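Local coordinates for protein tartrate dehydrogenase/decarboxylase (Pseudomonas putida, PDB 3FLK) that oxidises tartrate with NAD+ to oxaloglycolate, and also converts meso-tartrate to D-glycerate and decarboxylates D-malate oxidatively to pyruvate, using magnesium or manganese, at residues 56-61 and 91-96; 44-49 and 65-70; 108-113 and 254-259. The protein carries 1 engineered substitution. All blocks are in the same frame, centred on the assembly; numbering follows the deposited sequence.

Interaction 1: residues 56-61 and 91-96. With NAI (1,4-dihydronicotinamide adenine dinucleotide), chain F; SO4 (sulfate ion), chain L.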
# COMPACT_ATOMS: atom_id res chain seq x y z
N GLY A 56 -8.31 32.30 -8.24
CA GLY A 56 -7.00 31.84 -8.68
C GLY A 56 -6.18 31.20 -7.57
O GLY A 56 -5.04 30.79 -7.79
N LYS A 57 -6.77 31.12 -6.38
CA LYS A 57 -6.15 30.47 -5.23
C LYS A 57 -7.20 29.73 -4.41
O LYS A 57 -8.38 30.10 -4.42
CB LYS A 57 -5.39 31.48 -4.36
CG LYS A 57 -6.19 32.71 -3.96
CD LYS A 57 -5.27 33.80 -3.44
CE LYS A 57 -5.95 35.15 -3.46
NZ LYS A 57 -4.99 36.25 -3.14
N MSE A 58 -6.78 28.68 -3.70
CA MSE A 58 -7.68 27.84 -2.93
C MSE A 58 -8.29 28.55 -1.73
O MSE A 58 -9.42 28.28 -1.34
CB MSE A 58 -6.95 26.57 -2.47
CG MSE A 58 -6.51 25.65 -3.59
SE MSE A 58 -7.99 24.89 -4.63
CE MSE A 58 -9.00 24.09 -3.17
N MSE A 59 -7.52 29.48 -1.15
CA MSE A 59 -7.91 30.18 0.07
C MSE A 59 -7.43 31.63 0.03
O MSE A 59 -6.47 31.94 -0.69
CB MSE A 59 -7.28 29.50 1.29
CG MSE A 59 -7.49 28.01 1.35
SE MSE A 59 -6.94 27.28 3.04
CE MSE A 59 -5.00 27.44 2.87
N PRO A 60 -8.09 32.53 0.79
CA PRO A 60 -7.59 33.90 0.92
C PRO A 60 -6.22 33.93 1.61
O PRO A 60 -5.89 33.01 2.36
CB PRO A 60 -8.64 34.58 1.80
CG PRO A 60 -9.32 33.47 2.53
CD PRO A 60 -9.34 32.33 1.56
N ASP A 61 -5.45 34.98 1.34
CA ASP A 61 -4.10 35.12 1.88
C ASP A 61 -4.05 35.10 3.41
O ASP A 61 -3.05 34.67 4.00
CB ASP A 61 -3.44 36.40 1.35
CG ASP A 61 -3.07 36.31 -0.12
OD1 ASP A 61 -3.38 35.29 -0.78
OD2 ASP A 61 -2.45 37.27 -0.63
N TRP A 91 -2.43 20.82 -1.93
CA TRP A 91 -1.32 21.61 -1.42
C TRP A 91 -1.70 23.06 -1.13
O TRP A 91 -1.08 23.72 -0.30
CB TRP A 91 -0.12 21.55 -2.38
CG TRP A 91 0.63 20.27 -2.27
CD1 TRP A 91 0.38 19.11 -2.94
CD2 TRP A 91 1.76 20.01 -1.43
NE1 TRP A 91 1.28 18.14 -2.57
CE2 TRP A 91 2.15 18.67 -1.64
CE3 TRP A 91 2.49 20.78 -0.51
CZ2 TRP A 91 3.22 18.08 -0.97
CZ3 TRP A 91 3.56 20.20 0.15
CH2 TRP A 91 3.92 18.86 -0.08
N GLY A 92 -2.74 23.55 -1.81
CA GLY A 92 -3.22 24.91 -1.61
C GLY A 92 -4.21 25.06 -0.46
O GLY A 92 -4.61 26.18 -0.14
N SER A 93 -4.60 23.95 0.16
CA SER A 93 -5.59 23.98 1.23
C SER A 93 -5.25 23.08 2.43
O SER A 93 -4.66 23.55 3.40
CB SER A 93 -6.99 23.68 0.68
OG SER A 93 -7.05 22.38 0.11
N LEU A 94 -5.63 21.80 2.35
CA LEU A 94 -5.52 20.89 3.49
C LEU A 94 -4.08 20.69 3.98
O LEU A 94 -3.84 20.67 5.19
CB LEU A 94 -6.17 19.53 3.17
CG LEU A 94 -6.07 18.40 4.21
CD1 LEU A 94 -6.71 18.76 5.55
CD2 LEU A 94 -6.69 17.14 3.65
N LEU A 95 -3.14 20.56 3.05
CA LEU A 95 -1.74 20.38 3.41
C LEU A 95 -1.14 21.62 4.10
O LEU A 95 -0.26 21.49 4.95
CB LEU A 95 -0.91 19.93 2.21
CG LEU A 95 -0.62 18.42 2.07
CD1 LEU A 95 -1.76 17.52 2.53
CD2 LEU A 95 -0.20 18.06 0.66
N LYS A 96 -1.65 22.80 3.74
CA LYS A 96 -1.29 24.03 4.45
C LYS A 96 -1.82 24.04 5.89
O LYS A 96 -1.11 24.46 6.81
CB LYS A 96 -1.77 25.27 3.69
CG LYS A 96 -0.90 25.64 2.50
CD LYS A 96 -1.30 26.98 1.89
CE LYS A 96 -0.36 27.36 0.75
NZ LYS A 96 -0.80 28.60 0.05
PA NAI F . -12.26 9.34 -2.61
O1A NAI F . -12.10 8.98 -1.18
O2A NAI F . -12.92 10.66 -2.77
O5B NAI F . -13.15 8.23 -3.34
C5B NAI F . -12.70 6.90 -3.53
C4B NAI F . -13.89 5.97 -3.72
O4B NAI F . -14.55 5.78 -2.48
C3B NAI F . -14.91 6.53 -4.70
O3B NAI F . -15.38 5.47 -5.50
C2B NAI F . -16.01 7.07 -3.81
O2B NAI F . -17.28 6.97 -4.41
C1B NAI F . -15.90 6.22 -2.56
N9A NAI F . -16.25 7.00 -1.36
C8A NAI F . -15.49 7.96 -0.74
N7A NAI F . -16.18 8.42 0.33
C5A NAI F . -17.36 7.78 0.40
C6A NAI F . -18.43 7.87 1.29
N6A NAI F . -18.39 8.72 2.31
N1A NAI F . -19.54 7.06 1.10
C2A NAI F . -19.58 6.17 0.05
N3A NAI F . -18.51 6.09 -0.82
C4A NAI F . -17.42 6.88 -0.65
O3 NAI F . -10.79 9.29 -3.28
PN NAI F . -10.39 9.49 -4.83
O1N NAI F . -11.50 9.09 -5.72
O2N NAI F . -9.08 8.82 -5.00
O5D NAI F . -10.15 11.07 -4.95
C5D NAI F . -11.19 11.97 -5.26
C4D NAI F . -10.76 13.41 -4.94
O4D NAI F . -10.67 13.58 -3.54
C3D NAI F . -9.39 13.77 -5.51
O3D NAI F . -9.47 15.10 -5.96
C2D NAI F . -8.46 13.68 -4.31
O2D NAI F . -7.36 14.55 -4.42
C1D NAI F . -9.39 14.07 -3.18
N1N NAI F . -9.02 13.56 -1.84
C2N NAI F . -9.01 14.46 -0.81
C3N NAI F . -8.70 14.05 0.48
C7N NAI F . -8.95 14.99 1.62
O7N NAI F . -9.58 16.23 1.38
N7N NAI F . -8.58 14.64 2.85
C4N NAI F . -8.40 12.71 0.72
C5N NAI F . -8.43 11.79 -0.34
C6N NAI F . -8.74 12.23 -1.62
S SO4 L . -7.02 37.99 0.23
O1 SO4 L . -6.77 36.82 -0.62
O2 SO4 L . -6.29 39.13 -0.31
O3 SO4 L . -8.45 38.29 0.23
O4 SO4 L . -6.58 37.72 1.59
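Met59, built as selenomethionine, reaches across Gly92 and Ser93 to the start of helix 94-100. Its CE lies 3.3 Å from Gly92 O and 3.9 Å from Lys96 CD, with SE beside Ser93 CA. The bend at chi3 (-72°) turns this methyl onto the carbonyl, while the extended Lys96 chain slides past in the opposite direction, offering methylenes rather than charge. Met58, also selenomethionine, approaches the same glycine with its base: Met58 CB is 3.3 Å from Gly92 O, and its CG packs on Gly92 CA. A side chain at position 92 would run into Met58 CG, so the close fit relies on glycine. Ser93 OG, at the N-cap residue, bonds to Ser89 O; Met58 CE lies 4.2 Å from Ser93 OG. Lys57 NZ is paired with Asp61 OD1 (3.0 Å), and a sulfate, probably from the crystallisation liquor, bonds to Lys57 NZ and Asp61 N. Leu94, pointing away from the loop, brings CD2 to the nicotinamide amide of the bound dinucleotide. Across the contact itself selenoether side chains meet backbone and methylene groups, implying adhesion by shape and dispersion, with the loop's own ion pair at its outer end.

Interaction 2: residues 44-49 and 65-70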
# COMPACT_ATOMS: atom_id res chain seq x y z
N PHE A 44 -17.19 28.35 6.23
CA PHE A 44 -16.35 29.03 5.26
C PHE A 44 -16.47 28.37 3.89
O PHE A 44 -16.46 27.14 3.79
CB PHE A 44 -14.89 29.04 5.73
CG PHE A 44 -14.66 29.80 7.00
CD1 PHE A 44 -14.42 31.17 6.97
CD2 PHE A 44 -14.69 29.15 8.23
CE1 PHE A 44 -14.21 31.88 8.15
CE2 PHE A 44 -14.48 29.86 9.41
CZ PHE A 44 -14.24 31.23 9.37
N GLU A 45 -16.58 29.20 2.86
CA GLU A 45 -16.81 28.73 1.49
C GLU A 45 -15.50 28.47 0.74
O GLU A 45 -15.51 27.85 -0.33
CB GLU A 45 -17.66 29.74 0.71
CG GLU A 45 -18.99 30.10 1.37
CD GLU A 45 -19.94 28.92 1.50
OE1 GLU A 45 -20.33 28.35 0.46
OE2 GLU A 45 -20.30 28.57 2.64
N TRP A 46 -14.39 28.94 1.29
CA TRP A 46 -13.09 28.71 0.66
C TRP A 46 -12.50 27.33 0.98
O TRP A 46 -13.19 26.48 1.54
CB TRP A 46 -12.10 29.85 0.93
CG TRP A 46 -12.17 30.50 2.28
CD1 TRP A 46 -12.93 31.59 2.63
CD2 TRP A 46 -11.42 30.15 3.45
NE1 TRP A 46 -12.71 31.91 3.95
CE2 TRP A 46 -11.79 31.05 4.48
CE3 TRP A 46 -10.48 29.15 3.73
CZ2 TRP A 46 -11.25 30.98 5.76
CZ3 TRP A 46 -9.95 29.08 5.01
CH2 TRP A 46 -10.33 29.99 6.01
N ALA A 47 -11.23 27.13 0.61
CA ALA A 47 -10.62 25.79 0.60
C ALA A 47 -11.47 24.85 -0.26
O ALA A 47 -11.78 23.71 0.13
CB ALA A 47 -10.42 25.25 2.02
N SER A 48 -11.86 25.36 -1.43
CA SER A 48 -12.69 24.65 -2.39
C SER A 48 -12.27 25.05 -3.79
O SER A 48 -11.68 26.12 -4.00
CB SER A 48 -14.17 24.96 -2.17
OG SER A 48 -14.47 26.30 -2.54
N CYS A 49 -12.57 24.20 -4.76
CA CYS A 49 -12.21 24.45 -6.15
C CYS A 49 -13.06 25.54 -6.80
O CYS A 49 -12.62 26.19 -7.75
CB CYS A 49 -12.22 23.15 -6.96
SG CYS A 49 -10.89 22.02 -6.47
N GLU A 65 -4.79 33.66 9.84
CA GLU A 65 -5.26 34.71 10.75
C GLU A 65 -6.72 34.45 11.14
O GLU A 65 -7.09 34.59 12.31
CB GLU A 65 -5.11 36.07 10.07
CG GLU A 65 -5.63 37.27 10.86
CD GLU A 65 -5.77 38.51 9.99
OE1 GLU A 65 -4.74 39.13 9.64
OE2 GLU A 65 -6.93 38.86 9.65
N GLN A 66 -7.53 34.05 10.16
CA GLN A 66 -8.96 33.80 10.39
C GLN A 66 -9.21 32.55 11.22
O GLN A 66 -10.03 32.57 12.14
CB GLN A 66 -9.71 33.72 9.06
CG GLN A 66 -9.73 35.02 8.26
CD GLN A 66 -10.63 34.95 7.04
OE1 GLN A 66 -11.81 34.60 7.14
NE2 GLN A 66 -10.08 35.29 5.88
N LEU A 67 -8.51 31.46 10.90
CA LEU A 67 -8.76 30.17 11.54
C LEU A 67 -8.16 30.04 12.95
O LEU A 67 -8.61 29.20 13.73
CB LEU A 67 -8.31 29.01 10.65
CG LEU A 67 -9.05 28.82 9.32
CD1 LEU A 67 -8.54 27.58 8.64
CD2 LEU A 67 -10.57 28.74 9.50
N LYS A 68 -7.16 30.86 13.26
CA LYS A 68 -6.56 30.87 14.60
C LYS A 68 -7.52 31.40 15.67
O LYS A 68 -7.30 31.19 16.87
CB LYS A 68 -5.25 31.65 14.62
CG LYS A 68 -4.03 30.80 14.28
CD LYS A 68 -2.73 31.43 14.79
CE LYS A 68 -2.11 32.38 13.77
NZ LYS A 68 -1.48 31.65 12.64
N GLN A 69 -8.59 32.06 15.24
CA GLN A 69 -9.63 32.55 16.14
C GLN A 69 -10.61 31.44 16.55
O GLN A 69 -11.52 31.67 17.35
CB GLN A 69 -10.41 33.71 15.49
CG GLN A 69 -9.54 34.77 14.79
CD GLN A 69 -8.38 35.26 15.63
OE1 GLN A 69 -7.22 35.14 15.23
NE2 GLN A 69 -8.68 35.80 16.81
N TYR A 70 -10.41 30.24 16.00
CA TYR A 70 -11.29 29.10 16.26
C TYR A 70 -10.59 28.01 17.06
O TYR A 70 -9.37 27.87 17.01
CB TYR A 70 -11.84 28.55 14.94
CG TYR A 70 -12.79 29.50 14.26
CD1 TYR A 70 -14.17 29.41 14.46
CD2 TYR A 70 -12.31 30.50 13.41
CE1 TYR A 70 -15.04 30.29 13.84
CE2 TYR A 70 -13.18 31.39 12.79
CZ TYR A 70 -14.55 31.28 13.01
OH TYR A 70 -15.41 32.15 12.40
O HOH W 1 -13.66 34.42 5.16
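Phe44 and Trp46 reach from the loop after strand 39-43 toward Leu67 and its neighbours, and these two aromatic rings carry the largest share of the buried surface. Phe44 turns its edge to the face of Tyr70 in an offset edge-to-face pair, ring centroids 5.5 Å apart and planes at 85°, with Phe44 CZ 3.6 Å from Tyr70 CE2. Leu67 CD2 lies over one face of the Phe44 ring and also touches Trp46 CH2 at 3.7 Å, so that one methyl touches both rings; Leu67 CG meets the indole edge in plane. The CB of Phe44 covers one face of the indole, toward its rim. The contact joins the loop leading from edge strand 39-43 of the ten-stranded mixed sheet to the end of short helix 63-67, where a type I turn from Leu67 to Tyr70 leads on toward strand 72-77; both Phe44 and Leu67 also rest on Ala9 of strand 6-13. Polar atoms are served at the margin. A water accepts from Trp46 NE1 at 2.9 Å and donates to Gln66 OE1 at 2.7 Å, bridging the segments where no direct hydrogen bond does. The Gln66 chain runs out extended (chi2 -173°), which brings OE1 near Phe44 CE1 (3.8 Å), while its NE2 is held by Asp62. Tyr70 OH bonds to Asp42, fixing the ring that receives the Phe44 edge, and Arg7 makes a cation-pi contact with that same ring.

Interaction 3: residues 108-113 and 254-259. With OXL (oxalate ion), chain G; SO4 (sulfate ion), chain J.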
# COMPACT_ATOMS: atom_id res chain seq x y z
N ARG A 108 -6.14 7.75 12.94
CA ARG A 108 -7.18 7.15 12.11
C ARG A 108 -7.55 5.75 12.60
O ARG A 108 -6.88 4.77 12.26
CB ARG A 108 -6.73 7.14 10.63
CG ARG A 108 -6.57 8.53 10.03
CD ARG A 108 -5.93 8.51 8.64
NE ARG A 108 -6.06 9.82 7.99
CZ ARG A 108 -5.96 10.03 6.67
NH1 ARG A 108 -5.71 9.02 5.84
NH2 ARG A 108 -6.10 11.25 6.19
N PRO A 109 -8.62 5.64 13.42
CA PRO A 109 -9.05 4.33 13.93
C PRO A 109 -9.70 3.45 12.87
O PRO A 109 -10.39 3.94 11.97
CB PRO A 109 -10.06 4.69 15.03
CG PRO A 109 -10.57 6.04 14.65
CD PRO A 109 -9.45 6.74 13.94
N VAL A 110 -9.47 2.14 12.99
CA VAL A 110 -10.03 1.14 12.09
C VAL A 110 -10.80 0.13 12.94
O VAL A 110 -10.24 -0.45 13.87
CB VAL A 110 -8.93 0.44 11.26
CG1 VAL A 110 -9.53 -0.64 10.37
CG2 VAL A 110 -8.15 1.45 10.42
N ARG A 111 -12.08 -0.07 12.62
CA ARG A 111 -12.94 -0.93 13.43
C ARG A 111 -14.03 -1.61 12.61
O ARG A 111 -14.69 -0.97 11.79
CB ARG A 111 -13.58 -0.10 14.56
CG ARG A 111 -14.29 -0.92 15.64
CD ARG A 111 -14.62 -0.03 16.83
NE ARG A 111 -13.44 0.73 17.26
CZ ARG A 111 -13.48 1.94 17.81
NH1 ARG A 111 -14.63 2.56 18.02
NH2 ARG A 111 -12.34 2.54 18.15
N LEU A 112 -14.21 -2.90 12.84
CA LEU A 112 -15.34 -3.64 12.29
C LEU A 112 -16.48 -3.65 13.30
O LEU A 112 -16.34 -4.18 14.41
CB LEU A 112 -14.93 -5.07 11.92
CG LEU A 112 -16.00 -6.09 11.49
CD1 LEU A 112 -16.63 -5.75 10.15
CD2 LEU A 112 -15.39 -7.48 11.45
N PHE A 113 -17.60 -3.04 12.92
CA PHE A 113 -18.79 -2.99 13.77
C PHE A 113 -19.70 -4.19 13.52
O PHE A 113 -19.72 -4.74 12.42
CB PHE A 113 -19.57 -1.69 13.51
CG PHE A 113 -18.86 -0.44 13.96
CD1 PHE A 113 -18.93 -0.02 15.28
CD2 PHE A 113 -18.13 0.31 13.05
CE1 PHE A 113 -18.28 1.14 15.69
CE2 PHE A 113 -17.47 1.47 13.46
CZ PHE A 113 -17.54 1.89 14.78
N LEU A 254 -6.83 1.04 3.31
CA LEU A 254 -6.85 -0.43 3.28
C LEU A 254 -7.54 -1.04 4.50
O LEU A 254 -8.38 -1.94 4.35
CB LEU A 254 -5.42 -0.97 3.16
CG LEU A 254 -5.24 -2.49 3.11
CD1 LEU A 254 -5.95 -3.11 1.91
CD2 LEU A 254 -3.77 -2.85 3.09
N GLY A 255 -7.18 -0.57 5.69
CA GLY A 255 -7.77 -1.03 6.95
C GLY A 255 -9.29 -1.00 6.97
O GLY A 255 -9.93 -2.04 7.16
N PRO A 256 -9.89 0.19 6.81
CA PRO A 256 -11.35 0.34 6.70
C PRO A 256 -11.98 -0.51 5.60
O PRO A 256 -13.08 -1.02 5.78
CB PRO A 256 -11.54 1.82 6.40
CG PRO A 256 -10.36 2.46 7.02
CD PRO A 256 -9.23 1.51 6.78
N ALA A 257 -11.28 -0.67 4.47
CA ALA A 257 -11.75 -1.52 3.38
C ALA A 257 -11.91 -2.98 3.83
O ALA A 257 -12.89 -3.64 3.47
CB ALA A 257 -10.83 -1.43 2.17
N CYS A 258 -10.95 -3.47 4.61
CA CYS A 258 -11.02 -4.81 5.19
C CYS A 258 -12.23 -4.93 6.12
O CYS A 258 -12.86 -5.99 6.20
CB CYS A 258 -9.74 -5.14 5.96
SG CYS A 258 -8.28 -5.29 4.91
N ALA A 259 -12.56 -3.84 6.80
CA ALA A 259 -13.72 -3.76 7.68
C ALA A 259 -15.03 -3.51 6.91
O ALA A 259 -16.11 -3.47 7.52
CB ALA A 259 -13.50 -2.70 8.75
C1 OXL G . -4.93 11.58 1.36
C2 OXL G . -5.13 11.50 2.81
O1 OXL G . -5.32 10.63 0.64
O2 OXL G . -4.73 12.44 3.54
O3 OXL G . -4.37 12.59 0.87
O4 OXL G . -5.69 10.49 3.28
S SO4 J . -13.23 6.01 19.34
O1 SO4 J . -12.16 5.54 18.48
O2 SO4 J . -12.69 6.39 20.64
O3 SO4 J . -13.88 7.18 18.73
O4 SO4 J . -14.21 4.94 19.52
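Val110 meets Pro256 at about a right angle, its two methyls divided between the helix backbone and the proline ring. With CG1 anti to the backbone N (chi1 178°), that methyl lies 3.4 Å from Gly255 C, while Val110 CG2 touches Pro256 CD at 3.8 Å. Gly255 must be bare here, since a CB would clash with Val110 CG2. The proline kinks helix 245-258, its N having no bond to the preceding turn. One turn on, Ala259 points its CB toward the strand end, 3.7 Å from Arg111 O, and Leu112 CD1 comes within 3.5 Å of Ala259 O. Arg111 bends at chi3 and presents the edge of its guanidinium to a sulfate, probably from the crystallisation liquor, with NH1 2.8 Å from sulfate O4. Arg108 extends from CG to NE toward the bound oxalate, edge-on: NH1 and NH2 both donate to oxalate O4, each at 3.0 Å, and NH2 adds a weak bond to O2. Asn106 at NE and Ser252 at NH1 steady the guanidinium. A leucine in place of Arg108 would probably leave oxalate O4 without both of these donors and weaken the hold on the anion. Arg98 and Arg134 of the same chain and Lys192 of the second subunit also bond to the oxalate, and helix 245-258 carries Asp249 and Asp253, metal ligands by similarity. Such a cluster of basic residues beside metal-binding aspartates, completed by the partner subunit, is typical of the active site in the isocitrate and isopropylmalate dehydrogenase family.

Interactions 1 and 2 are neighbours, centres about 10 Å apart, and share the region around helix 49-55: their segments alternate along the chain, Met58 O probably bonds to Ala47 N, and Pro60 packs on Trp46. Interaction 3 lies on the opposite side of the chain's centre, about 30 Å from both between centres, though helix 94-100 and strand 105-111 follow each other in sequence. All three are mostly buried, but their chemistry differs. Interaction 1 sets selenomethionine side chains on a glycine backbone; interaction 2 combines aromatic rings with a bridging water; interaction 3 packs small apolar groups between strand and helix, close to the oxalate site. Interaction 2 alone lies without a bound ligand.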